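Local coordinates for similarities with probable monooxygenase (Photorhabdus luminescens, PDB 4HB9), which probably acts as an FAD-dependent monooxygenase, using the flavin-adenine dinucleotide it binds to insert oxygen into a substrate, at residues P214-W219 with I276-S281; D269-R274 with T284-S289; L345-S350 with V356-D361. One frame throughout, in Å; residues are numbered along the deposited sequence.

Interaction 1: residues P214-W219 with I276-S281; sequences PKSPDW and ISWDPS
The indole of Trp278 points its six-membered ring into the loop ahead of strand 218-228, with Asp218 and Ser216 at its edge and Pro214 meeting it obliquely. Asp218 OD1 lies 3.9 Å from Trp278 CZ2, in the ring plane, and the carboxylate is turned 78° from the indole, so that the two flat groups do not stack. Ser216 OG comes close to the same edge, 4.1 Å from Trp278 CZ2. The apolar part of the contact is made by the pyrrolidine of Pro214, whose CG is 3.6 Å from Trp278 CZ2. With CG beside its backbone N (chi1 -59°), Trp278 carries the far end of its indole across to the loop although its backbone stays apart from it.

A relay of hydrogen bonds runs along this edge. Trp278 NE1 donates to a water, also in the ring plane, whose O is 2.9 Å from it; the water donates in turn to Ser216 OG over 2.7 Å. Ser216 OG then gives its proton to Asp218 OD1 at 2.6 Å, on the syn side of the carboxylate and 24° out of its plane. The other oxygen, Asp218 OD2, is bound by the hydroxyl of Tyr248, so both ends of this buried carboxylate have a partner, which probably favours its charged form.

Just beyond Trp278, Asp279 is the N-cap of helix 280-287: its OD2 accepts from Ser281 N at 3.2 Å and from Ser281 OG at 2.7 Å. The indole thus leaves the chain immediately before a capped helix start. It ties the turn between helices 264-274 and 280-287 to the loop that joins the antiparallel strands 210-212 and 218-228 of the mixed sheet, where Pro217 centres an inverse gamma turn.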
ATOM      1  N   PRO A 214       8.088 -24.833   4.567  1.00 22.01           N
ATOM      2  CA  PRO A 214       9.172 -25.810   4.607  1.00 22.47           C
ATOM      3  C   PRO A 214       9.625 -26.161   6.020  1.00 24.30           C
ATOM      4  O   PRO A 214       9.092 -25.626   6.996  1.00 20.58           O
ATOM      5  CB  PRO A 214      10.288 -25.090   3.867  1.00 22.55           C
ATOM      6  CG  PRO A 214      10.075 -23.664   4.257  1.00 22.03           C
ATOM      7  CD  PRO A 214       8.599 -23.469   4.378  1.00 21.57           C
ATOM      8  N   LYS A 215      10.641 -27.016   6.117  1.00 25.75           N
ATOM      9  CA  LYS A 215      11.249 -27.334   7.417  1.00 27.71           C
ATOM     10  C   LYS A 215      12.207 -26.250   7.840  1.00 24.85           C
ATOM     11  O   LYS A 215      12.496 -26.099   9.014  1.00 26.25           O
ATOM     12  CB  LYS A 215      12.021 -28.664   7.375  1.00 31.23           C
ATOM     13  CG  LYS A 215      11.202 -29.865   6.939  1.00 36.36           C
ATOM     14  CD  LYS A 215      12.114 -30.935   6.331  1.00 43.18           C
ATOM     15  CE  LYS A 215      11.332 -31.984   5.554  1.00 46.86           C
ATOM     16  NZ  LYS A 215      10.703 -32.957   6.487  1.00 49.06           N
ATOM     17  N   SER A 216      12.756 -25.532   6.871  1.00 23.45           N
ATOM     18  CA  SER A 216      13.621 -24.417   7.166  1.00 21.87           C
ATOM     19  C   SER A 216      12.815 -23.232   7.716  1.00 21.08           C
ATOM     20  O   SER A 216      11.616 -23.176   7.555  1.00 20.86           O
ATOM     21  CB  SER A 216      14.349 -24.005   5.912  1.00 23.10           C
ATOM     22  OG  SER A 216      13.457 -24.011   4.805  1.00 21.56           O
ATOM     23  N   PRO A 217      13.489 -22.287   8.391  1.00 21.25           N
ATOM     24  CA  PRO A 217      12.774 -21.185   9.021  1.00 20.98           C
ATOM     25  C   PRO A 217      12.444 -20.060   8.025  1.00 19.51           C
ATOM     26  O   PRO A 217      12.895 -18.931   8.168  1.00 20.59           O
ATOM     27  CB  PRO A 217      13.756 -20.715  10.085  1.00 21.37           C
ATOM     28  CG  PRO A 217      15.105 -21.000   9.506  1.00 22.51           C
ATOM     29  CD  PRO A 217      14.920 -22.297   8.757  1.00 22.25           C
ATOM     30  N   ASP A 218      11.666 -20.389   7.021  1.00 19.45           N
ATOM     31  CA  ASP A 218      11.330 -19.429   5.975  1.00 18.38           C
ATOM     32  C   ASP A 218      10.040 -19.854   5.323  1.00 18.68           C
ATOM     33  O   ASP A 218       9.388 -20.808   5.776  1.00 18.06           O
ATOM     34  CB  ASP A 218      12.519 -19.256   4.995  1.00 19.23           C
ATOM     35  CG  ASP A 218      13.080 -20.581   4.465  1.00 20.45           C
ATOM     36  OD1 ASP A 218      12.461 -21.641   4.583  1.00 19.53           O
ATOM     37  OD2 ASP A 218      14.182 -20.524   3.893  1.00 22.90           O
ATOM     38  N   TRP A 219       9.602 -19.128   4.302  1.00 18.08           N
ATOM     39  CA  TRP A 219       8.241 -19.292   3.821  1.00 18.36           C
ATOM     40  C   TRP A 219       8.155 -18.827   2.380  1.00 17.41           C
ATOM     41  O   TRP A 219       8.881 -17.917   2.008  1.00 17.75           O
ATOM     42  CB  TRP A 219       7.342 -18.410   4.684  1.00 18.19           C
ATOM     43  CG  TRP A 219       5.879 -18.633   4.601  1.00 18.36           C
ATOM     44  CD1 TRP A 219       5.024 -18.171   3.646  1.00 18.91           C
ATOM     45  CD2 TRP A 219       5.080 -19.300   5.569  1.00 19.23           C
ATOM     46  NE1 TRP A 219       3.738 -18.544   3.943  1.00 20.30           N
ATOM     47  CE2 TRP A 219       3.748 -19.232   5.130  1.00 20.42           C
ATOM     48  CE3 TRP A 219       5.363 -19.951   6.770  1.00 20.75           C
ATOM     49  CZ2 TRP A 219       2.699 -19.789   5.853  1.00 22.06           C
ATOM     50  CZ3 TRP A 219       4.322 -20.489   7.490  1.00 22.20           C
ATOM     51  CH2 TRP A 219       3.013 -20.411   7.037  1.00 22.16           C
ATOM     52  N   ILE A 276      16.514 -25.410  -2.569  1.00 24.21           N
ATOM     53  CA  ILE A 276      17.107 -26.659  -3.040  1.00 27.24           C
ATOM     54  C   ILE A 276      16.298 -27.773  -2.366  1.00 27.12           C
ATOM     55  O   ILE A 276      16.076 -27.762  -1.149  1.00 27.94           O
ATOM     56  CB  ILE A 276      18.606 -26.788  -2.696  1.00 28.44           C
ATOM     57  CG1 ILE A 276      19.418 -25.688  -3.394  1.00 30.36           C
ATOM     58  CG2 ILE A 276      19.136 -28.149  -3.156  1.00 29.61           C
ATOM     59  CD1 ILE A 276      20.778 -25.436  -2.781  1.00 30.31           C
ATOM     60  N   SER A 277      15.808 -28.680  -3.184  1.00 26.91           N
ATOM     61  CA  SER A 277      14.996 -29.835  -2.760  1.00 25.89           C
ATOM     62  C   SER A 277      13.506 -29.552  -2.791  1.00 25.38           C
ATOM     63  O   SER A 277      12.708 -30.483  -2.766  1.00 25.54           O
ATOM     64  CB  SER A 277      15.427 -30.418  -1.394  1.00 27.11           C
ATOM     65  OG  SER A 277      14.793 -29.769  -0.294  1.00 28.29           O
ATOM     66  N   TRP A 278      13.097 -28.287  -2.879  1.00 23.76           N
ATOM     67  CA  TRP A 278      11.668 -28.000  -2.928  1.00 22.74           C
ATOM     68  C   TRP A 278      11.137 -28.401  -4.302  1.00 23.40           C
ATOM     69  O   TRP A 278      11.890 -28.558  -5.272  1.00 21.59           O
ATOM     70  CB  TRP A 278      11.343 -26.511  -2.699  1.00 22.50           C
ATOM     71  CG  TRP A 278      11.785 -25.915  -1.422  1.00 22.73           C
ATOM     72  CD1 TRP A 278      12.733 -26.378  -0.561  1.00 22.47           C
ATOM     73  CD2 TRP A 278      11.305 -24.682  -0.869  1.00 21.93           C
ATOM     74  NE1 TRP A 278      12.863 -25.509   0.505  1.00 23.51           N
ATOM     75  CE2 TRP A 278      12.009 -24.455   0.322  1.00 23.03           C
ATOM     76  CE3 TRP A 278      10.344 -23.754  -1.277  1.00 22.40           C
ATOM     77  CZ2 TRP A 278      11.768 -23.335   1.133  1.00 22.83           C
ATOM     78  CZ3 TRP A 278      10.119 -22.636  -0.491  1.00 22.21           C
ATOM     79  CH2 TRP A 278      10.826 -22.437   0.700  1.00 21.91           C
ATOM     80  N   ASP A 279       9.824 -28.484  -4.391  1.00 23.20           N
ATOM     81  CA  ASP A 279       9.178 -28.950  -5.590  1.00 27.19           C
ATOM     82  C   ASP A 279       9.560 -28.163  -6.844  1.00 26.42           C
ATOM     83  O   ASP A 279       9.618 -26.924  -6.824  1.00 25.47           O
ATOM     84  CB  ASP A 279       7.680 -28.916  -5.436  1.00 27.89           C
ATOM     85  CG  ASP A 279       6.982 -29.735  -6.498  1.00 31.38           C
ATOM     86  OD1 ASP A 279       6.928 -30.989  -6.338  1.00 32.59           O
ATOM     87  OD2 ASP A 279       6.498 -29.123  -7.470  1.00 31.00           O
ATOM     88  N   PRO A 280       9.810 -28.880  -7.952  1.00 24.91           N
ATOM     89  CA  PRO A 280      10.227 -28.226  -9.190  1.00 24.29           C
ATOM     90  C   PRO A 280       9.314 -27.100  -9.693  1.00 24.11           C
ATOM     91  O   PRO A 280       9.801 -26.183 -10.317  1.00 23.89           O
ATOM     92  CB  PRO A 280      10.246 -29.383 -10.201  1.00 25.89           C
ATOM     93  CG  PRO A 280      10.595 -30.578  -9.385  1.00 26.01           C
ATOM     94  CD  PRO A 280       9.924 -30.349  -8.044  1.00 26.55           C
ATOM     95  N   SER A 281       8.010 -27.183  -9.439  1.00 24.99           N
ATOM     96  CA  SER A 281       7.062 -26.140  -9.884  1.00 24.31           C
ATOM     97  C   SER A 281       7.399 -24.777  -9.283  1.00 23.28           C
ATOM     98  O   SER A 281       7.263 -23.724  -9.924  1.00 21.13           O
ATOM     99  CB  SER A 281       5.631 -26.547  -9.526  1.00 26.76           C
ATOM    100  OG  SER A 281       5.469 -26.726  -8.108  1.00 31.63           O
TER
HETATM  101  O   HOH W   1      14.470 -25.661   2.887  1.00 25.34           O

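Interaction 2: residues D269-R274 with T284-S289; sequences DLVQSR and TLVQQS
Gln272 and Gln287 meet through their side-chain amides, with Gln287 NE2 donating to Gln272 OE1 over 3.1 Å. The N-H...O angle is a fairly straight 161°. The acceptor lies in the amide plane of Gln287, whereas the donor stands well above the carbonyl plane of Gln272 and misses its lone-pair directions; the two amide planes are 63° apart. Gln287 CG also packs against the Gln272 carbonyl, 3.3 Å from OE1, as the two chains cross at about a right angle. Each glutamine turns CG beside its own backbone N (chi1 -69° for Gln272) and then runs extended, which brings the two amides together between the helices.

Beneath this polar bridge the contact is aliphatic. Gln272 CG lies 4.0 Å from Val286 CG1, and Val271 CG1 meets Val286 CG2 at 4.2 Å.

Further out, Val271 rests on Trp246 and Ile186, and Leu285 on Ile244 and Trp246. Ser289 OG takes a hydrogen bond from Trp246 NE1, anchoring the chain just after the second helix. The pair is a short antiparallel helical hairpin, helices 264-274 and 280-287, laid on strands 179-191 and 240-251 of the mixed sheet.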
ATOM      1  N   ASP A 269      18.748 -16.116  -8.158  1.00 23.16           N
ATOM      2  CA  ASP A 269      19.677 -17.161  -7.750  1.00 23.55           C
ATOM      3  C   ASP A 269      19.584 -17.446  -6.266  1.00 21.23           C
ATOM      4  O   ASP A 269      19.573 -18.583  -5.839  1.00 21.47           O
ATOM      5  CB  ASP A 269      21.118 -16.741  -8.086  1.00 25.52           C
ATOM      6  CG  ASP A 269      21.445 -16.899  -9.562  1.00 33.17           C
ATOM      7  OD1 ASP A 269      20.668 -17.604 -10.256  1.00 35.17           O
ATOM      8  OD2 ASP A 269      22.466 -16.310 -10.018  1.00 35.55           O
ATOM      9  N   LEU A 270      19.519 -16.404  -5.471  1.00 20.14           N
ATOM     10  CA  LEU A 270      19.454 -16.609  -4.039  1.00 19.84           C
ATOM     11  C   LEU A 270      18.200 -17.370  -3.601  1.00 19.87           C
ATOM     12  O   LEU A 270      18.285 -18.272  -2.776  1.00 19.97           O
ATOM     13  CB  LEU A 270      19.562 -15.296  -3.323  1.00 21.48           C
ATOM     14  CG  LEU A 270      19.705 -15.553  -1.825  1.00 23.31           C
ATOM     15  CD1 LEU A 270      20.812 -14.684  -1.256  1.00 24.02           C
ATOM     16  CD2 LEU A 270      18.375 -15.339  -1.166  1.00 23.25           C
ATOM     17  N   VAL A 271      17.036 -17.017  -4.145  1.00 18.93           N
ATOM     18  CA  VAL A 271      15.810 -17.684  -3.740  1.00 18.38           C
ATOM     19  C   VAL A 271      15.857 -19.147  -4.195  1.00 19.09           C
ATOM     20  O   VAL A 271      15.488 -20.080  -3.419  1.00 19.79           O
ATOM     21  CB  VAL A 271      14.577 -16.955  -4.286  1.00 17.32           C
ATOM     22  CG1 VAL A 271      13.307 -17.754  -4.034  1.00 17.48           C
ATOM     23  CG2 VAL A 271      14.471 -15.577  -3.657  1.00 17.73           C
ATOM     24  N   GLN A 272      16.333 -19.389  -5.415  1.00 19.39           N
ATOM     25  CA  GLN A 272      16.484 -20.772  -5.861  1.00 20.65           C
ATOM     26  C   GLN A 272      17.431 -21.555  -4.947  1.00 20.60           C
ATOM     27  O   GLN A 272      17.174 -22.720  -4.658  1.00 20.89           O
ATOM     28  CB  GLN A 272      16.981 -20.868  -7.309  1.00 23.35           C
ATOM     29  CG  GLN A 272      15.965 -20.397  -8.323  1.00 26.06           C
ATOM     30  CD  GLN A 272      16.494 -20.485  -9.750  1.00 29.84           C
ATOM     31  OE1 GLN A 272      16.725 -21.563 -10.271  1.00 29.62           O
ATOM     32  NE2 GLN A 272      16.679 -19.346 -10.374  1.00 31.88           N
ATOM     33  N   SER A 273      18.522 -20.932  -4.513  1.00 20.18           N
ATOM     34  CA  SER A 273      19.433 -21.590  -3.547  1.00 21.89           C
ATOM     35  C   SER A 273      18.739 -21.947  -2.244  1.00 21.68           C
ATOM     36  O   SER A 273      19.027 -23.000  -1.656  1.00 23.46           O
ATOM     37  CB  SER A 273      20.682 -20.761  -3.258  1.00 22.25           C
ATOM     38  OG  SER A 273      20.413 -19.693  -2.343  1.00 27.95           O
ATOM     39  N   ARG A 274      17.805 -21.105  -1.802  1.00 20.82           N
ATOM     40  CA  ARG A 274      17.050 -21.391  -0.581  1.00 19.85           C
ATOM     41  C   ARG A 274      16.036 -22.527  -0.781  1.00 21.67           C
ATOM     42  O   ARG A 274      15.606 -23.142   0.189  1.00 20.21           O
ATOM     43  CB  ARG A 274      16.343 -20.135  -0.090  1.00 20.21           C
ATOM     44  CG  ARG A 274      17.297 -19.015   0.306  1.00 19.54           C
ATOM     45  CD  ARG A 274      18.116 -19.389   1.536  1.00 19.66           C
ATOM     46  NE  ARG A 274      18.885 -18.266   2.073  1.00 19.26           N
ATOM     47  CZ  ARG A 274      20.083 -17.882   1.643  1.00 21.04           C
ATOM     48  NH1 ARG A 274      20.682 -16.850   2.218  1.00 21.46           N
ATOM     49  NH2 ARG A 274      20.681 -18.502   0.621  1.00 20.06           N
ATOM     50  N   THR A 284      10.333 -23.468 -11.250  1.00 22.62           N
ATOM     51  CA  THR A 284       9.859 -22.987 -12.558  1.00 21.38           C
ATOM     52  C   THR A 284       9.283 -21.572 -12.430  1.00 20.77           C
ATOM     53  O   THR A 284       9.608 -20.676 -13.205  1.00 20.11           O
ATOM     54  CB  THR A 284       8.787 -23.954 -13.095  1.00 21.74           C
ATOM     55  OG1 THR A 284       9.347 -25.278 -13.175  1.00 22.35           O
ATOM     56  CG2 THR A 284       8.276 -23.510 -14.467  1.00 22.07           C
ATOM     57  N   LEU A 285       8.461 -21.368 -11.400  1.00 21.18           N
ATOM     58  CA  LEU A 285       7.881 -20.058 -11.131  1.00 20.96           C
ATOM     59  C   LEU A 285       8.972 -18.995 -10.977  1.00 20.54           C
ATOM     60  O   LEU A 285       8.950 -17.947 -11.627  1.00 21.07           O
ATOM     61  CB  LEU A 285       6.996 -20.136  -9.876  1.00 21.38           C
ATOM     62  CG  LEU A 285       6.302 -18.877  -9.399  1.00 21.02           C
ATOM     63  CD1 LEU A 285       5.478 -18.268 -10.522  1.00 23.12           C
ATOM     64  CD2 LEU A 285       5.409 -19.191  -8.222  1.00 21.14           C
ATOM     65  N   VAL A 286       9.938 -19.257 -10.109  1.00 20.66           N
ATOM     66  CA  VAL A 286      10.953 -18.261  -9.824  1.00 19.99           C
ATOM     67  C   VAL A 286      11.846 -18.029 -11.065  1.00 21.26           C
ATOM     68  O   VAL A 286      12.129 -16.885 -11.432  1.00 19.77           O
ATOM     69  CB  VAL A 286      11.767 -18.638  -8.562  1.00 20.52           C
ATOM     70  CG1 VAL A 286      12.952 -17.710  -8.359  1.00 21.72           C
ATOM     71  CG2 VAL A 286      10.863 -18.627  -7.347  1.00 21.11           C
ATOM     72  N   GLN A 287      12.217 -19.112 -11.755  1.00 21.71           N
ATOM     73  CA  GLN A 287      13.022 -19.020 -12.984  1.00 23.99           C
ATOM     74  C   GLN A 287      12.342 -18.193 -14.090  1.00 22.95           C
ATOM     75  O   GLN A 287      12.998 -17.513 -14.868  1.00 23.02           O
ATOM     76  CB  GLN A 287      13.371 -20.433 -13.501  1.00 25.46           C
ATOM     77  CG  GLN A 287      14.380 -21.202 -12.635  1.00 27.30           C
ATOM     78  CD  GLN A 287      14.360 -22.731 -12.860  1.00 29.92           C
ATOM     79  OE1 GLN A 287      13.624 -23.220 -13.707  1.00 31.20           O
ATOM     80  NE2 GLN A 287      15.176 -23.485 -12.094  1.00 28.86           N
ATOM     81  N   GLN A 288      11.021 -18.229 -14.137  1.00 23.58           N
ATOM     82  CA  GLN A 288      10.274 -17.542 -15.190  1.00 23.65           C
ATOM     83  C   GLN A 288       9.815 -16.167 -14.786  1.00 25.27           C
ATOM     84  O   GLN A 288       8.985 -15.562 -15.473  1.00 26.35           O
ATOM     85  CB  GLN A 288       9.076 -18.401 -15.598  1.00 23.98           C
ATOM     86  CG  GLN A 288       9.511 -19.719 -16.226  1.00 24.83           C
ATOM     87  CD  GLN A 288      10.438 -19.468 -17.400  1.00 26.48           C
ATOM     88  OE1 GLN A 288      10.198 -18.548 -18.197  1.00 27.32           O
ATOM     89  NE2 GLN A 288      11.540 -20.221 -17.480  1.00 26.37           N
ATOM     90  N   SER A 289      10.346 -15.656 -13.681  1.00 25.21           N
ATOM     91  CA  SER A 289       9.947 -14.337 -13.231  1.00 26.07           C
ATOM     92  C   SER A 289      10.614 -13.212 -14.040  1.00 27.34           C
ATOM     93  O   SER A 289      11.621 -13.387 -14.720  1.00 24.73           O
ATOM     94  CB  SER A 289      10.179 -14.197 -11.721  1.00 28.86           C
ATOM     95  OG  SER A 289       9.310 -15.100 -11.047  1.00 30.43           O
TER

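Interaction 3: residues L345-S350 with V356-D361; sequences LASVAS and VKAISD
Ser347 OG is hydrogen-bonded to the backbone O of Lys344 in its own helix, and in that position lies 4.1 Å from Ala358 CB across the interface. The hydroxyl therefore contributes to the contact as a packing surface, its polar need being met by Lys344. The tightest approach is next to it: Val348 CG2 and Ala358 CB are 3.3 Å apart, closer than ordinary van der Waals contact. With CG1 anti to the backbone N (chi1 -177°), Val348 turns its other branch, CG2, onto the Ala358 methyl.

The two segments belong to an antiparallel helical hairpin, in which helix 330-349 turns through a short loop into the long helix 355-386. Their local axes run at 160° to each other and approach to 9.0 Å. The small Ala358 faces the first helix at the point where the backbones are nearest, its CA 6.6 Å from that of Leu345.

Leu345 extends past Ala358 to touch the next residue along, its CD2 4.3 Å from Ile359 CG1. Leu355 adds to this apolar layer, touching both Leu345 and Val348. On the polar side, Asp361 OD2 forms a salt bridge with Lys344 NZ, a charged link between the helices, while Asp361 OD1 is held by Gln365 NE2.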
ATOM      1  N   LEU A 345     -14.492  15.327   9.060  1.00 19.47           N
ATOM      2  CA  LEU A 345     -14.428  16.701   8.578  1.00 19.27           C
ATOM      3  C   LEU A 345     -15.799  17.161   8.066  1.00 19.62           C
ATOM      4  O   LEU A 345     -16.174  18.320   8.255  1.00 18.99           O
ATOM      5  CB  LEU A 345     -13.322  16.903   7.528  1.00 19.18           C
ATOM      6  CG  LEU A 345     -11.896  16.759   8.082  1.00 20.65           C
ATOM      7  CD1 LEU A 345     -10.893  16.765   6.965  1.00 21.27           C
ATOM      8  CD2 LEU A 345     -11.523  17.814   9.131  1.00 21.61           C
ATOM      9  N   ALA A 346     -16.573  16.261   7.465  1.00 20.15           N
ATOM     10  CA  ALA A 346     -17.921  16.638   7.006  1.00 20.84           C
ATOM     11  C   ALA A 346     -18.795  17.071   8.197  1.00 21.95           C
ATOM     12  O   ALA A 346     -19.612  17.976   8.060  1.00 22.45           O
ATOM     13  CB  ALA A 346     -18.584  15.491   6.263  1.00 22.04           C
ATOM     14  N   SER A 347     -18.648  16.414   9.348  1.00 21.26           N
ATOM     15  CA  SER A 347     -19.448  16.759  10.525  1.00 22.71           C
ATOM     16  C   SER A 347     -19.118  18.170  11.029  1.00 23.17           C
ATOM     17  O   SER A 347     -19.949  18.824  11.660  1.00 25.29           O
ATOM     18  CB  SER A 347     -19.254  15.734  11.656  1.00 23.60           C
ATOM     19  OG  SER A 347     -17.989  15.920  12.290  1.00 21.30           O
ATOM     20  N   VAL A 348     -17.910  18.637  10.752  1.00 23.25           N
ATOM     21  CA  VAL A 348     -17.517  20.007  11.057  1.00 23.65           C
ATOM     22  C   VAL A 348     -18.133  20.953  10.015  1.00 25.07           C
ATOM     23  O   VAL A 348     -18.787  21.940  10.358  1.00 24.86           O
ATOM     24  CB  VAL A 348     -16.000  20.175  11.063  1.00 25.29           C
ATOM     25  CG1 VAL A 348     -15.605  21.602  11.453  1.00 25.39           C
ATOM     26  CG2 VAL A 348     -15.354  19.164  12.012  1.00 26.01           C
ATOM     27  N   ALA A 349     -17.964  20.626   8.741  1.00 24.53           N
ATOM     28  CA  ALA A 349     -18.545  21.432   7.677  1.00 24.48           C
ATOM     29  C   ALA A 349     -20.058  21.602   7.887  1.00 27.50           C
ATOM     30  O   ALA A 349     -20.592  22.713   7.741  1.00 27.25           O
ATOM     31  CB  ALA A 349     -18.270  20.802   6.324  1.00 24.17           C
ATOM     32  N   SER A 350     -20.744  20.514   8.231  1.00 25.18           N
ATOM     33  CA  SER A 350     -22.199  20.532   8.294  1.00 27.80           C
ATOM     34  C   SER A 350     -22.739  21.215   9.552  1.00 29.69           C
ATOM     35  O   SER A 350     -23.957  21.379   9.673  1.00 30.06           O
ATOM     36  CB  SER A 350     -22.770  19.115   8.223  1.00 27.54           C
ATOM     37  OG  SER A 350     -22.393  18.334   9.351  1.00 26.95           O
ATOM     38  N   VAL A 356     -11.161  20.552  15.819  1.00 25.84           N
ATOM     39  CA  VAL A 356     -10.164  19.755  16.524  1.00 25.50           C
ATOM     40  C   VAL A 356     -10.789  18.544  17.210  1.00 25.74           C
ATOM     41  O   VAL A 356     -10.202  17.445  17.189  1.00 26.16           O
ATOM     42  CB  VAL A 356      -9.289  20.590  17.487  1.00 25.43           C
ATOM     43  CG1 VAL A 356      -8.289  19.693  18.201  1.00 26.33           C
ATOM     44  CG2 VAL A 356      -8.520  21.629  16.699  1.00 26.90           C
ATOM     45  N   LYS A 357     -11.978  18.693  17.789  1.00 25.46           N
ATOM     46  CA  LYS A 357     -12.666  17.540  18.352  1.00 26.36           C
ATOM     47  C   LYS A 357     -12.911  16.446  17.293  1.00 25.75           C
ATOM     48  O   LYS A 357     -12.730  15.262  17.564  1.00 23.38           O
ATOM     49  CB  LYS A 357     -14.001  17.916  19.002  1.00 29.40           C
ATOM     50  CG  LYS A 357     -13.946  18.184  20.497  1.00 36.27           C
ATOM     51  CD  LYS A 357     -15.347  18.512  21.023  1.00 39.61           C
ATOM     52  CE  LYS A 357     -15.368  18.931  22.489  1.00 45.59           C
ATOM     53  NZ  LYS A 357     -14.878  20.320  22.693  1.00 48.58           N
ATOM     54  N   ALA A 358     -13.381  16.849  16.115  1.00 24.24           N
ATOM     55  CA  ALA A 358     -13.650  15.888  15.036  1.00 22.32           C
ATOM     56  C   ALA A 358     -12.345  15.193  14.599  1.00 21.31           C
ATOM     57  O   ALA A 358     -12.333  13.982  14.374  1.00 19.90           O
ATOM     58  CB  ALA A 358     -14.302  16.601  13.854  1.00 22.73           C
ATOM     59  N   ILE A 359     -11.267  15.959  14.480  1.00 21.29           N
ATOM     60  CA  ILE A 359      -9.952  15.392  14.174  1.00 22.40           C
ATOM     61  C   ILE A 359      -9.540  14.377  15.251  1.00 23.87           C
ATOM     62  O   ILE A 359      -9.086  13.276  14.936  1.00 22.34           O
ATOM     63  CB  ILE A 359      -8.893  16.480  13.951  1.00 22.50           C
ATOM     64  CG1 ILE A 359      -9.178  17.215  12.634  1.00 22.49           C
ATOM     65  CG2 ILE A 359      -7.501  15.867  13.901  1.00 23.39           C
ATOM     66  CD1 ILE A 359      -8.351  18.458  12.420  1.00 23.49           C
ATOM     67  N   SER A 360      -9.734  14.732  16.520  1.00 23.12           N
ATOM     68  CA  SER A 360      -9.453  13.824  17.639  1.00 24.87           C
ATOM     69  C   SER A 360     -10.184  12.500  17.571  1.00 22.83           C
ATOM     70  O   SER A 360      -9.604  11.447  17.893  1.00 23.19           O
ATOM     71  CB  SER A 360      -9.812  14.518  18.979  1.00 27.11           C
ATOM     72  OG  SER A 360      -9.333  13.734  20.036  1.00 33.19           O
ATOM     73  N   ASP A 361     -11.462  12.552  17.184  1.00 22.32           N
ATOM     74  CA  ASP A 361     -12.323  11.374  17.017  1.00 23.46           C
ATOM     75  C   ASP A 361     -11.743  10.472  15.932  1.00 21.11           C
ATOM     76  O   ASP A 361     -11.658   9.237  16.106  1.00 18.23           O
ATOM     77  CB  ASP A 361     -13.758  11.825  16.630  1.00 25.18           C
ATOM     78  CG  ASP A 361     -14.788  10.692  16.596  1.00 28.32           C
ATOM     79  OD1 ASP A 361     -14.549   9.578  17.092  1.00 32.79           O
ATOM     80  OD2 ASP A 361     -15.900  10.917  16.058  1.00 31.82           O
TER

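In the fold
Interactions 1 and 2 are neighbours, their centres 11 Å apart, and share helix 280-287: interaction 1 uses the chain entering and capping it, interaction 2 its C-terminal part. Interaction 2 joins helices 264-274 and 280-287, and interaction 1 ties their turn to segment 214-219, which leads into the mixed sheet. Interaction 3 lies on the opposite side of the chain's centre, about 52 Å from interaction 1 and 51 Å from interaction 2, centre to centre. None is at an FAD site, but helix 330-349, whose C-terminal end supplies most of segment 345-350, has FAD-binding Ala331 and Asn332 in its first turn. Helix 355-386 starts at interaction 3 and ends beside segment 214-219, where Val385 touches Pro217.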